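Local coordinates for protein importin subunit beta-1 (Saccharomyces cerevisiae, PDB 5OWU) that carries proteins into the nucleus by associating with importin alpha, which recognises the classical nuclear localization signal of the cargo, at residues T86-P90 and E91-Q95; E149-K152 and R153-L157; W850-E853 and Q854-R857; S71-S74 and V75-Q78; D533-A536 and E537-A540. One frame throughout, in Å; residues are numbered along the deposited sequence. Where two conformers were deposited one is given.

Interaction 1 (T86-P90 and E91-Q95)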
loop_
_atom_site.group_PDB
_atom_site.type_symbol
_atom_site.label_atom_id
_atom_site.label_comp_id
_atom_site.label_asym_id
_atom_site.label_seq_id
_atom_site.Cartn_x
_atom_site.Cartn_y
_atom_site.Cartn_z
ATOM N N THR A 86 36.391 -0.211 9.549
ATOM C CA THR A 86 37.397 0.194 10.530
ATOM C C THR A 86 37.719 -0.864 11.584
ATOM O O THR A 86 38.854 -0.914 12.056
ATOM C CB THR A 86 36.969 1.479 11.254
ATOM O OG1 THR A 86 35.773 1.250 12.005
ATOM C CG2 THR A 86 36.737 2.604 10.262
ATOM N N GLN A 87 36.774 -1.714 11.968
ATOM C CA GLN A 87 36.990 -2.628 13.088
ATOM C C GLN A 87 37.411 -4.035 12.683
ATOM O O GLN A 87 37.921 -4.774 13.526
ATOM C CB GLN A 87 35.725 -2.719 13.947
ATOM C CG GLN A 87 35.264 -1.361 14.473
ATOM C CD GLN A 87 36.368 -0.625 15.221
ATOM O OE1 GLN A 87 36.909 -1.130 16.203
ATOM N NE2 GLN A 87 36.716 0.567 14.747
ATOM N N VAL A 88 37.203 -4.439 11.436
ATOM C CA VAL A 88 37.710 -5.715 10.944
ATOM C C VAL A 88 39.011 -5.416 10.211
ATOM O O VAL A 88 39.029 -4.645 9.245
ATOM C CB VAL A 88 36.685 -6.427 10.043
ATOM C CG1 VAL A 88 37.216 -7.767 9.548
ATOM C CG2 VAL A 88 35.374 -6.630 10.798
ATOM N N SER A 89 40.108 -5.985 10.705
ATOM C CA SER A 89 41.416 -5.730 10.136
ATOM C C SER A 89 41.484 -6.206 8.685
ATOM O O SER A 89 40.744 -7.106 8.279
ATOM C CB SER A 89 42.483 -6.452 10.946
ATOM O OG SER A 89 42.381 -7.848 10.734
ATOM N N PRO A 90 42.396 -5.635 7.894
ATOM C CA PRO A 90 42.563 -6.107 6.504
ATOM C C PRO A 90 42.797 -7.609 6.381
ATOM O O PRO A 90 42.211 -8.254 5.497
ATOM C CB PRO A 90 43.771 -5.293 6.013
ATOM C CG PRO A 90 43.752 -4.049 6.854
ATOM C CD PRO A 90 43.264 -4.483 8.202
ATOM N N GLU A 91 43.630 -8.193 7.247
ATOM C CA GLU A 91 43.853 -9.637 7.177
ATOM C C GLU A 91 42.598 -10.415 7.563
ATOM O O GLU A 91 42.286 -11.449 6.953
ATOM C CB GLU A 91 45.032 -10.037 8.063
ATOM C CG GLU A 91 46.386 -9.838 7.393
ATOM C CD GLU A 91 47.515 -10.555 8.118
ATOM O OE1 GLU A 91 47.477 -10.627 9.368
ATOM O OE2 GLU A 91 48.436 -11.052 7.432
ATOM N N ALA A 92 41.863 -9.936 8.571
ATOM C CA ALA A 92 40.594 -10.564 8.921
ATOM C C ALA A 92 39.610 -10.496 7.756
ATOM O O ALA A 92 38.955 -11.487 7.423
ATOM C CB ALA A 92 40.002 -9.893 10.156
ATOM N N LYS A 93 39.473 -9.315 7.147
ATOM C CA LYS A 93 38.625 -9.167 5.967
ATOM C C LYS A 93 38.973 -10.212 4.920
ATOM O O LYS A 93 38.098 -10.926 4.418
ATOM C CB LYS A 93 38.783 -7.767 5.373
ATOM C CG LYS A 93 38.083 -6.638 6.114
ATOM C CD LYS A 93 37.995 -5.419 5.193
ATOM C CE LYS A 93 37.417 -4.187 5.877
ATOM N NZ LYS A 93 38.352 -3.571 6.872
ATOM N N ASN A 94 40.263 -10.316 4.582
ATOM C CA ASN A 94 40.681 -11.255 3.547
ATOM C C ASN A 94 40.316 -12.688 3.912
ATOM O O ASN A 94 39.865 -13.458 3.053
ATOM C CB ASN A 94 42.183 -11.133 3.298
ATOM C CG ASN A 94 42.558 -9.821 2.636
ATOM O OD1 ASN A 94 41.697 -9.089 2.150
ATOM N ND2 ASN A 94 43.852 -9.520 2.609
ATOM N N GLN A 95 40.505 -13.072 5.176
ATOM C CA GLN A 95 40.160 -14.439 5.561
ATOM C C GLN A 95 38.656 -14.676 5.488
ATOM O O GLN A 95 38.213 -15.742 5.046
ATOM C CB GLN A 95 40.682 -14.755 6.962
ATOM C CG GLN A 95 42.052 -15.428 6.973
ATOM C CD GLN A 95 42.003 -16.872 6.488
ATOM O OE1 GLN A 95 41.641 -17.149 5.343
ATOM N NE2 GLN A 95 42.362 -17.801 7.366
HETATM O O HOH W 1 42.124 -6.889 3.154
#
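Polar side-chain bonds dominate the contact between Val88-Ser89 and Ala92-Lys93, where helix 74-87 gives way to helix 90-104. Ser89 holds the N-cap position: its OG accepts the amide hydrogen of Ala92 N at 3.1 Å, with an N-H...O angle of 157°. With chi1 at 71°, the hydroxyl is set between the backbone N and the carbonyl carbon, which swings it over the first turn of the new helix; the methyl CB of Ala92 lies against the same OG. Lys93 runs the other way, back toward the preceding helix. Its chain is extended until a bend at chi4 (72°) turns the ammonium group onto the carbonyl of Val88, NZ to O 2.7 Å. The same ammonium group bonds to Ile85 O and makes a cation-pi contact with Trp84, so Lys93 grips carbonyls at the C-terminal end of helix 74-87, an end whose dipole would favour a positive charge.

Backbone bonds open helix 90-104, Lys93 N giving to Ser89 O (2.8 Å) and Asn94 N to Pro90 O (3.0 Å). A water donates to Pro90 O; its further bond to Asn94 OD1 is doubtful, since that side chain has two conformers and the distance is very short.

Apolar contact is confined to Val88, whose CG1 packs on Ala92 CB at 3.6 Å and on Lys93 CG at 3.7 Å. Val88 also touches Phe37, while Ser89 and Ala92 touch Leu38, both on helix 37-48.

The arrangement is a serine N-cap followed by proline at N1, in a tight helix-to-helix turn of the HEAT-repeat solenoid.

Interaction 2 (E149-K152 and R153-L157)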
loop_
_atom_site.group_PDB
_atom_site.type_symbol
_atom_site.label_atom_id
_atom_site.label_comp_id
_atom_site.label_asym_id
_atom_site.label_seq_id
_atom_site.Cartn_x
_atom_site.Cartn_y
_atom_site.Cartn_z
ATOM N N GLU A 149 27.375 -26.532 -12.732
ATOM C CA GLU A 149 26.069 -25.906 -12.549
ATOM C C GLU A 149 25.956 -25.221 -11.193
ATOM O O GLU A 149 25.397 -24.122 -11.092
ATOM C CB GLU A 149 24.961 -26.945 -12.698
ATOM C CG GLU A 149 23.556 -26.358 -12.577
ATOM C CD GLU A 149 22.488 -27.419 -12.454
ATOM O OE1 GLU A 149 22.468 -28.339 -13.293
ATOM O OE2 GLU A 149 21.676 -27.337 -11.510
ATOM N N ASN A 150 26.439 -25.869 -10.129
ATOM C CA ASN A 150 26.285 -25.297 -8.795
ATOM C C ASN A 150 27.069 -23.997 -8.647
ATOM O O ASN A 150 26.620 -23.079 -7.954
ATOM C CB ASN A 150 26.715 -26.312 -7.734
ATOM C CG ASN A 150 28.189 -26.667 -7.816
ATOM O OD1 ASN A 150 28.671 -27.155 -8.839
ATOM N ND2 ASN A 150 28.914 -26.421 -6.732
ATOM N N VAL A 151 28.228 -23.893 -9.295
ATOM C CA VAL A 151 29.025 -22.677 -9.192
ATOM C C VAL A 151 28.340 -21.536 -9.933
ATOM O O VAL A 151 28.228 -20.412 -9.419
ATOM C CB VAL A 151 30.445 -22.942 -9.724
ATOM C CG1 VAL A 151 31.247 -21.657 -9.809
ATOM C CG2 VAL A 151 31.145 -23.956 -8.833
ATOM N N LYS A 152 27.860 -21.809 -11.148
ATOM C CA LYS A 152 27.068 -20.825 -11.877
ATOM C C LYS A 152 25.896 -20.340 -11.037
ATOM O O LYS A 152 25.689 -19.132 -10.858
ATOM C CB LYS A 152 26.546 -21.438 -13.178
ATOM C CG LYS A 152 27.602 -21.750 -14.219
ATOM C CD LYS A 152 27.006 -22.601 -15.336
ATOM C CE LYS A 152 27.888 -22.619 -16.576
ATOM N NZ LYS A 152 27.301 -23.468 -17.643
ATOM N N ARG A 153 25.105 -21.281 -10.527
ATOM C CA ARG A 153 23.858 -20.928 -9.860
ATOM C C ARG A 153 24.128 -20.166 -8.568
ATOM O O ARG A 153 23.481 -19.153 -8.288
ATOM C CB ARG A 153 23.044 -22.193 -9.585
ATOM C CG ARG A 153 21.532 -22.001 -9.665
ATOM C CD ARG A 153 20.983 -21.255 -8.457
ATOM N NE ARG A 153 21.018 -22.066 -7.242
ATOM C CZ ARG A 153 20.077 -22.937 -6.888
ATOM N NH1 ARG A 153 19.008 -23.125 -7.659
ATOM N NH2 ARG A 153 20.204 -23.627 -5.758
ATOM N N ALA A 154 25.077 -20.643 -7.761
ATOM C CA ALA A 154 25.383 -19.965 -6.506
ATOM C C ALA A 154 25.902 -18.556 -6.759
ATOM O O ALA A 154 25.544 -17.610 -6.040
ATOM C CB ALA A 154 26.398 -20.780 -5.708
ATOM N N SER A 155 26.730 -18.387 -7.792
ATOM C CA SER A 155 27.245 -17.058 -8.087
ATOM C C SER A 155 26.133 -16.132 -8.561
ATOM O O SER A 155 26.100 -14.954 -8.183
ATOM C CB SER A 155 28.372 -17.154 -9.115
ATOM O OG SER A 155 29.404 -17.993 -8.617
ATOM N N LEU A 156 25.201 -16.651 -9.375
ATOM C CA LEU A 156 24.064 -15.843 -9.807
ATOM C C LEU A 156 23.180 -15.452 -8.626
ATOM O O LEU A 156 22.691 -14.318 -8.558
ATOM C CB LEU A 156 23.255 -16.595 -10.867
ATOM C CG LEU A 156 23.995 -16.795 -12.198
ATOM C CD1 LEU A 156 23.310 -17.815 -13.079
ATOM C CD2 LEU A 156 24.115 -15.474 -12.932
ATOM N N LEU A 157 22.965 -16.371 -7.682
ATOM C CA LEU A 157 22.273 -16.010 -6.448
ATOM C C LEU A 157 22.978 -14.861 -5.745
ATOM O O LEU A 157 22.339 -13.888 -5.325
ATOM C CB LEU A 157 22.188 -17.210 -5.504
ATOM C CG LEU A 157 21.306 -18.382 -5.923
ATOM C CD1 LEU A 157 21.276 -19.399 -4.800
ATOM C CD2 LEU A 157 19.898 -17.924 -6.279
#
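The first turns of helix 149-165, in HEAT repeat 4, bring Val151 and Ser155 together in the i to i+4 pairing of a serine that bonds back to its own helix. Val151 O takes two bonds from that one residue: from Ser155 N at 3.0 Å and from Ser155 OG at 2.8 Å. The two donors reach the oxygen from opposite faces of the carbonyl plane, tilted from it by nearly equal amounts, 28° for the amide and 29° for the hydroxyl. A chi1 of -58° places OG beside the backbone N of Ser155 and so brings it back over the preceding turn. One residue further on, Leu156 N donates to Lys152 O at 2.9 Å, and Leu156 CG comes within 3.2 Å of Lys152 O. The chain of Lys152 instead runs out extended to a salt bridge with Glu192 and a bond to Ala145 O. Ser155 and Ala154 also pack on Leu104 of helix 90-104, and Leu156 on Val197 and Ala200 of helix 195-208, which places this helix between neighbouring parts of the solenoid. Since Asn142 ND2 bonds to Ser155 OG as well, the buried hydroxyl is satisfied both by its own helix and by helix 133-142.

Interaction 3 (W850-E853 and Q854-R857)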
loop_
_atom_site.group_PDB
_atom_site.type_symbol
_atom_site.label_atom_id
_atom_site.label_comp_id
_atom_site.label_asym_id
_atom_site.label_seq_id
_atom_site.Cartn_x
_atom_site.Cartn_y
_atom_site.Cartn_z
ATOM N N TRP A 850 -6.994 34.266 2.286
ATOM C CA TRP A 850 -6.685 34.826 3.600
ATOM C C TRP A 850 -5.176 34.864 3.835
ATOM O O TRP A 850 -4.615 35.891 4.250
ATOM C CB TRP A 850 -7.408 34.006 4.674
ATOM C CG TRP A 850 -6.862 34.112 6.077
ATOM C CD1 TRP A 850 -6.207 33.133 6.773
ATOM C CD2 TRP A 850 -6.945 35.241 6.957
ATOM N NE1 TRP A 850 -5.868 33.587 8.027
ATOM C CE2 TRP A 850 -6.310 34.876 8.167
ATOM C CE3 TRP A 850 -7.490 36.524 6.844
ATOM C CZ2 TRP A 850 -6.203 35.750 9.249
ATOM C CZ3 TRP A 850 -7.382 37.390 7.921
ATOM C CH2 TRP A 850 -6.743 36.999 9.106
ATOM N N ALA A 851 -4.494 33.758 3.530
ATOM C CA ALA A 851 -3.047 33.690 3.718
ATOM C C ALA A 851 -2.321 34.712 2.854
ATOM O O ALA A 851 -1.310 35.284 3.277
ATOM C CB ALA A 851 -2.546 32.284 3.396
ATOM N N ARG A 852 -2.806 34.939 1.631
ATOM C CA ARG A 852 -2.174 35.909 0.741
ATOM C C ARG A 852 -2.334 37.324 1.279
ATOM O O ARG A 852 -1.372 38.102 1.315
ATOM C CB ARG A 852 -2.776 35.789 -0.663
ATOM C CG ARG A 852 -2.149 36.702 -1.704
ATOM C CD ARG A 852 -0.650 36.497 -1.784
ATOM N NE ARG A 852 -0.072 37.098 -2.979
ATOM C CZ ARG A 852 1.233 37.176 -3.214
ATOM N NH1 ARG A 852 2.100 36.697 -2.332
ATOM N NH2 ARG A 852 1.674 37.737 -4.331
ATOM N N GLU A 853 -3.549 37.671 1.710
ATOM C CA GLU A 853 -3.768 38.963 2.352
ATOM C C GLU A 853 -2.789 39.167 3.502
ATOM O O GLU A 853 -2.079 40.181 3.562
ATOM C CB GLU A 853 -5.208 39.058 2.857
ATOM C CG GLU A 853 -6.263 38.927 1.769
ATOM C CD GLU A 853 -7.657 38.737 2.336
ATOM O OE1 GLU A 853 -7.868 39.060 3.524
ATOM O OE2 GLU A 853 -8.538 38.255 1.592
ATOM N N GLN A 854 -2.720 38.197 4.418
ATOM C CA GLN A 854 -1.878 38.382 5.598
ATOM C C GLN A 854 -0.399 38.431 5.231
ATOM O O GLN A 854 0.363 39.208 5.814
ATOM C CB GLN A 854 -2.154 37.278 6.615
ATOM C CG GLN A 854 -3.527 37.374 7.245
ATOM C CD GLN A 854 -3.744 38.709 7.936
ATOM O OE1 GLN A 854 -2.872 39.196 8.657
ATOM N NE2 GLN A 854 -4.896 39.319 7.694
ATOM N N GLN A 855 0.027 37.613 4.269
ATOM C CA GLN A 855 1.423 37.619 3.844
ATOM C C GLN A 855 1.815 38.975 3.261
ATOM O O GLN A 855 2.849 39.551 3.628
ATOM C CB GLN A 855 1.650 36.501 2.824
ATOM C CG GLN A 855 3.044 36.478 2.206
ATOM C CD GLN A 855 3.091 37.108 0.822
ATOM O OE1 GLN A 855 2.149 36.989 0.038
ATOM N NE2 GLN A 855 4.192 37.779 0.519
ATOM N N LYS A 856 0.996 39.500 2.344
ATOM C CA LYS A 856 1.275 40.816 1.774
ATOM C C LYS A 856 1.314 41.886 2.856
ATOM O O LYS A 856 2.184 42.770 2.840
ATOM C CB LYS A 856 0.230 41.168 0.717
ATOM C CG LYS A 856 0.317 40.328 -0.538
ATOM C CD LYS A 856 -0.766 40.713 -1.533
ATOM C CE LYS A 856 -0.265 40.614 -2.965
ATOM N NZ LYS A 856 0.787 41.631 -3.255
ATOM N N ARG A 857 0.379 41.829 3.811
ATOM C CA ARG A 857 0.426 42.775 4.919
ATOM C C ARG A 857 1.722 42.628 5.708
ATOM O O ARG A 857 2.288 43.622 6.177
ATOM C CB ARG A 857 -0.786 42.591 5.832
ATOM C CG ARG A 857 -0.675 43.366 7.134
ATOM C CD ARG A 857 -2.023 43.557 7.810
ATOM N NE ARG A 857 -2.673 44.801 7.404
ATOM C CZ ARG A 857 -2.266 46.013 7.770
ATOM N NH1 ARG A 857 -1.198 46.158 8.543
ATOM N NH2 ARG A 857 -2.923 47.089 7.356
#
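Side-chain pairings along one helix, Gln854 over the Trp850 indole and Arg852 beside Gln855 and Lys856, mark this contact in helix 842-860, the last helix of the HEAT solenoid and part of repeat 19. On one flank Gln854 folds over Trp850. Its CG stands 3.6 Å from the centroid of the six-membered ring and only 8° off the ring normal, a CH-pi contact over the face. A bend at chi2 (-58°) then carries the amide across the benzo edge, with NE2 3.2 Å from Trp850 CZ3 and the amide plane turned 38° from the indole. Trp850 NE1 bonds to Asp808, and Ala811 of helix 796-812 touches both Trp850 and Gln854. The second pairing faces helix 825-836, where Ile828 and Ile831 pack on Arg852 and Gln855. These two side chains run side by side in the same direction. Arg852 NH1 and Gln855 OE1 are modelled only 2.4 Å apart, so the bond between them is doubtful in its details; Gln855 NE2 bonds to Tyr822 O. Over one face of the Arg852 guanidinium passes the aliphatic chain of Lys856, whose CE lies 3.5 Å from Arg852 NE, while the charged Lys856 NZ stays 4.1 Å from Arg852 NH2.

Interaction 4 (S71-S74 and V75-Q78)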
loop_
_atom_site.group_PDB
_atom_site.type_symbol
_atom_site.label_atom_id
_atom_site.label_comp_id
_atom_site.label_asym_id
_atom_site.label_seq_id
_atom_site.Cartn_x
_atom_site.Cartn_y
_atom_site.Cartn_z
ATOM N N SER A 71 21.373 -3.876 6.706
ATOM C CA SER A 71 20.123 -3.641 7.411
ATOM C C SER A 71 19.159 -2.953 6.461
ATOM O O SER A 71 19.557 -2.406 5.430
ATOM C CB SER A 71 20.337 -2.786 8.665
ATOM O OG SER A 71 19.107 -2.468 9.286
ATOM N N LYS A 72 17.876 -2.991 6.813
ATOM C CA LYS A 72 16.908 -2.160 6.108
ATOM C C LYS A 72 17.061 -0.703 6.522
ATOM O O LYS A 72 17.097 0.195 5.673
ATOM C CB LYS A 72 15.487 -2.655 6.377
ATOM C CG LYS A 72 15.092 -3.881 5.556
ATOM C CD LYS A 72 13.589 -4.151 5.622
ATOM C CE LYS A 72 12.791 -3.116 4.829
ATOM N NZ LYS A 72 11.323 -3.345 4.921
ATOM N N ASP A 73 17.176 -0.453 7.823
ATOM C CA ASP A 73 17.405 0.899 8.311
ATOM C C ASP A 73 18.684 1.467 7.702
ATOM O O ASP A 73 19.757 0.864 7.800
ATOM C CB ASP A 73 17.484 0.891 9.838
ATOM C CG ASP A 73 17.963 2.212 10.407
ATOM O OD1 ASP A 73 17.826 3.248 9.723
ATOM O OD2 ASP A 73 18.473 2.213 11.549
ATOM N N SER A 74 18.564 2.634 7.066
ATOM C CA SER A 74 19.715 3.240 6.409
ATOM C C SER A 74 20.784 3.643 7.419
ATOM O O SER A 74 21.987 3.518 7.146
ATOM C CB SER A 74 19.262 4.446 5.591
ATOM O OG SER A 74 18.227 4.082 4.695
ATOM N N VAL A 75 20.372 4.134 8.591
ATOM C CA VAL A 75 21.337 4.527 9.616
ATOM C C VAL A 75 22.136 3.311 10.076
ATOM O O VAL A 75 23.371 3.345 10.154
ATOM C CB VAL A 75 20.620 5.216 10.791
ATOM C CG1 VAL A 75 21.607 5.591 11.889
ATOM C CG2 VAL A 75 19.878 6.457 10.307
ATOM N N LYS A 76 21.436 2.216 10.382
ATOM C CA LYS A 76 22.113 0.973 10.738
ATOM C C LYS A 76 23.009 0.493 9.604
ATOM O O LYS A 76 24.124 0.024 9.842
ATOM C CB LYS A 76 21.085 -0.103 11.096
ATOM C CG LYS A 76 20.442 0.063 12.470
ATOM C CD LYS A 76 21.391 -0.340 13.589
ATOM C CE LYS A 76 20.803 -0.044 14.963
ATOM N NZ LYS A 76 20.589 1.416 15.189
ATOM N N THR A 77 22.533 0.590 8.362
ATOM C CA THR A 77 23.364 0.243 7.216
ATOM C C THR A 77 24.701 0.973 7.270
ATOM O O THR A 77 25.766 0.355 7.152
ATOM C CB THR A 77 22.615 0.565 5.916
ATOM O OG1 THR A 77 21.580 -0.403 5.713
ATOM C CG2 THR A 77 23.548 0.552 4.703
ATOM N N GLN A 78 24.662 2.299 7.458
ATOM C CA GLN A 78 25.893 3.088 7.502
ATOM C C GLN A 78 26.784 2.684 8.675
ATOM O O GLN A 78 28.012 2.578 8.526
ATOM C CB GLN A 78 25.551 4.576 7.587
ATOM C CG GLN A 78 26.747 5.518 7.483
ATOM C CD GLN A 78 27.346 5.567 6.086
ATOM O OE1 GLN A 78 27.080 4.703 5.247
ATOM N NE2 GLN A 78 28.154 6.589 5.828
#
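Capping bonds come first: the carboxylate of Asp73, at the N-cap of helix 74-87, serves two amides of the first turn. Asp73 OD1 accepts from Val75 N at 2.9 Å, met from well above the carboxylate plane, and Asp73 OD2 takes a weaker bond from Lys76 N at 3.2 Å. With chi1 at 170°, CG lies beside the carbonyl carbon of Asp73 and the carboxylate is turned toward the amides of the first turn. Its negative charge there would also suit the positive end of the helix dipole.

The backbone carbonyl of the same residue is shared as well. Thr77 N and Thr77 OG1 both donate to Asp73 O, at 2.8 Å and 3.0 Å, the hydroxyl from 42° out of the carbonyl plane. Asp73 thus caps the helix with its side chain while its carbonyl opens the i to i+4 bonding, an aspartate N-cap at the surface of the importin-beta N-terminal domain, where the loop after helix 55-67 enters the next helix.

Side-chain contacts flank the cap. Lys76 CG lies 3.1 Å from Asp73 OD2, and the bends at chi2 and chi4 leave its NZ 4.3 Å from that oxygen, opposite charges beyond salt-bridge range. Ser71 CB rests on Lys76 CB at 3.7 Å.

Interaction 5 (D533-A536 and E537-A540)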
loop_
_atom_site.group_PDB
_atom_site.type_symbol
_atom_site.label_atom_id
_atom_site.label_comp_id
_atom_site.label_asym_id
_atom_site.label_seq_id
_atom_site.Cartn_x
_atom_site.Cartn_y
_atom_site.Cartn_z
ATOM N N ASP A 533 -33.000 14.483 6.409
ATOM C CA ASP A 533 -34.157 14.590 7.289
ATOM C C ASP A 533 -35.387 13.946 6.663
ATOM O O ASP A 533 -36.222 13.380 7.378
ATOM C CB ASP A 533 -34.425 16.055 7.629
ATOM C CG ASP A 533 -33.376 16.637 8.571
ATOM O OD1 ASP A 533 -32.869 15.895 9.446
ATOM O OD2 ASP A 533 -33.057 17.835 8.433
ATOM N N THR A 534 -35.491 13.981 5.331
ATOM C CA THR A 534 -36.646 13.408 4.651
ATOM C C THR A 534 -36.772 11.912 4.893
ATOM O O THR A 534 -37.867 11.365 4.728
ATOM C CB THR A 534 -36.566 13.685 3.144
ATOM O OG1 THR A 534 -36.475 15.099 2.917
ATOM C CG2 THR A 534 -37.801 13.162 2.423
ATOM N N VAL A 535 -35.687 11.236 5.274
ATOM C CA VAL A 535 -35.739 9.798 5.522
ATOM C C VAL A 535 -35.402 9.535 6.983
ATOM O O VAL A 535 -34.889 8.465 7.331
ATOM C CB VAL A 535 -34.799 9.020 4.579
ATOM C CG1 VAL A 535 -35.258 9.164 3.120
ATOM C CG2 VAL A 535 -33.364 9.484 4.725
ATOM N N ALA A 536 -35.714 10.501 7.852
ATOM C CA ALA A 536 -35.446 10.323 9.278
ATOM C C ALA A 536 -35.959 8.977 9.780
ATOM O O ALA A 536 -35.257 8.268 10.512
ATOM C CB ALA A 536 -36.073 11.467 10.075
ATOM N N GLU A 537 -37.169 8.586 9.368
ATOM C CA GLU A 537 -37.734 7.338 9.869
ATOM C C GLU A 537 -36.811 6.159 9.584
ATOM O O GLU A 537 -36.585 5.319 10.464
ATOM C CB GLU A 537 -39.121 7.093 9.273
ATOM C CG GLU A 537 -39.928 6.048 10.049
ATOM C CD GLU A 537 -41.355 5.892 9.548
ATOM O OE1 GLU A 537 -41.543 5.427 8.402
ATOM O OE2 GLU A 537 -42.291 6.240 10.302
ATOM N N THR A 538 -36.237 6.086 8.374
ATOM C CA THR A 538 -35.377 4.944 8.074
ATOM C C THR A 538 -34.135 4.969 8.949
ATOM O O THR A 538 -33.666 3.916 9.397
ATOM C CB THR A 538 -34.980 4.906 6.593
ATOM O OG1 THR A 538 -34.012 5.930 6.314
ATOM C CG2 THR A 538 -36.191 5.089 5.715
ATOM N N SER A 539 -33.594 6.159 9.220
ATOM C CA SER A 539 -32.512 6.251 10.194
ATOM C C SER A 539 -32.940 5.636 11.520
ATOM O O SER A 539 -32.228 4.804 12.099
ATOM C CB SER A 539 -32.095 7.709 10.385
ATOM O OG SER A 539 -31.459 8.208 9.225
ATOM N N ALA A 540 -34.129 6.010 12.003
ATOM C CA ALA A 540 -34.625 5.403 13.231
ATOM C C ALA A 540 -34.659 3.889 13.099
ATOM O O ALA A 540 -34.212 3.169 14.004
ATOM C CB ALA A 540 -36.010 5.956 13.575
HETATM O O HOH W 2 -38.818 9.746 7.281
#
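Val535 O is the crowded point of this turn, gripped by Thr538 and Ser539 from the first turn of helix 536-553. Thr538 OG1 donates to it at 2.9 Å, lying in the carbonyl plane on a lone pair. Ser539 N gives a longer but straight bond of 3.3 Å, N-H...O 165°, nearly along the C=O axis, and Thr538 N adds a weak one. Chi1 of Thr538, 73°, holds the hydroxyl between its backbone N and carbonyl carbon, turned back toward Val535, whose CB it meets at 3.6 Å. Both side chains are buried against Tyr496 of helix 496-507, with Pro497 also on Thr538 and Tyr493 on Val535.

Val535 is the N-cap residue of the helix, which opens HEAT repeat 13 after the 3-10 turn at 533-534. Its side chain has no polar atom to cap the amides, and its carbonyl accepts the first i to i+4 bond, to which the threonine hydroxyl adds a side-chain bond.

The other side is looser and more exposed. There Ala536 and Glu537 face outward, the extended glutamate chain leading away from the turn. A water takes the amide hydrogen of Glu537 N at 2.9 Å and donates to Thr534 O at 3.2 Å.

In the fold
From the N terminus the contacts follow one another in series, each within a continuous stretch, so none nests in or crosses another. Interaction 4 opens helix 74-87 after a loop and interaction 1 closes the turn beyond its far end, their centres about 21 Å apart; the two thus bracket one helix of the N-terminal domain. Interaction 2 lies further along in HEAT repeat 4, on a helix that packs against helix 90-104, which interaction 1 begins. Interaction 5 starts a helix in repeat 13, about 77 Å from interaction 1 between centres and across the chain's centre. Interaction 3 falls in the last helix, about 45 Å from interaction 5 between centres.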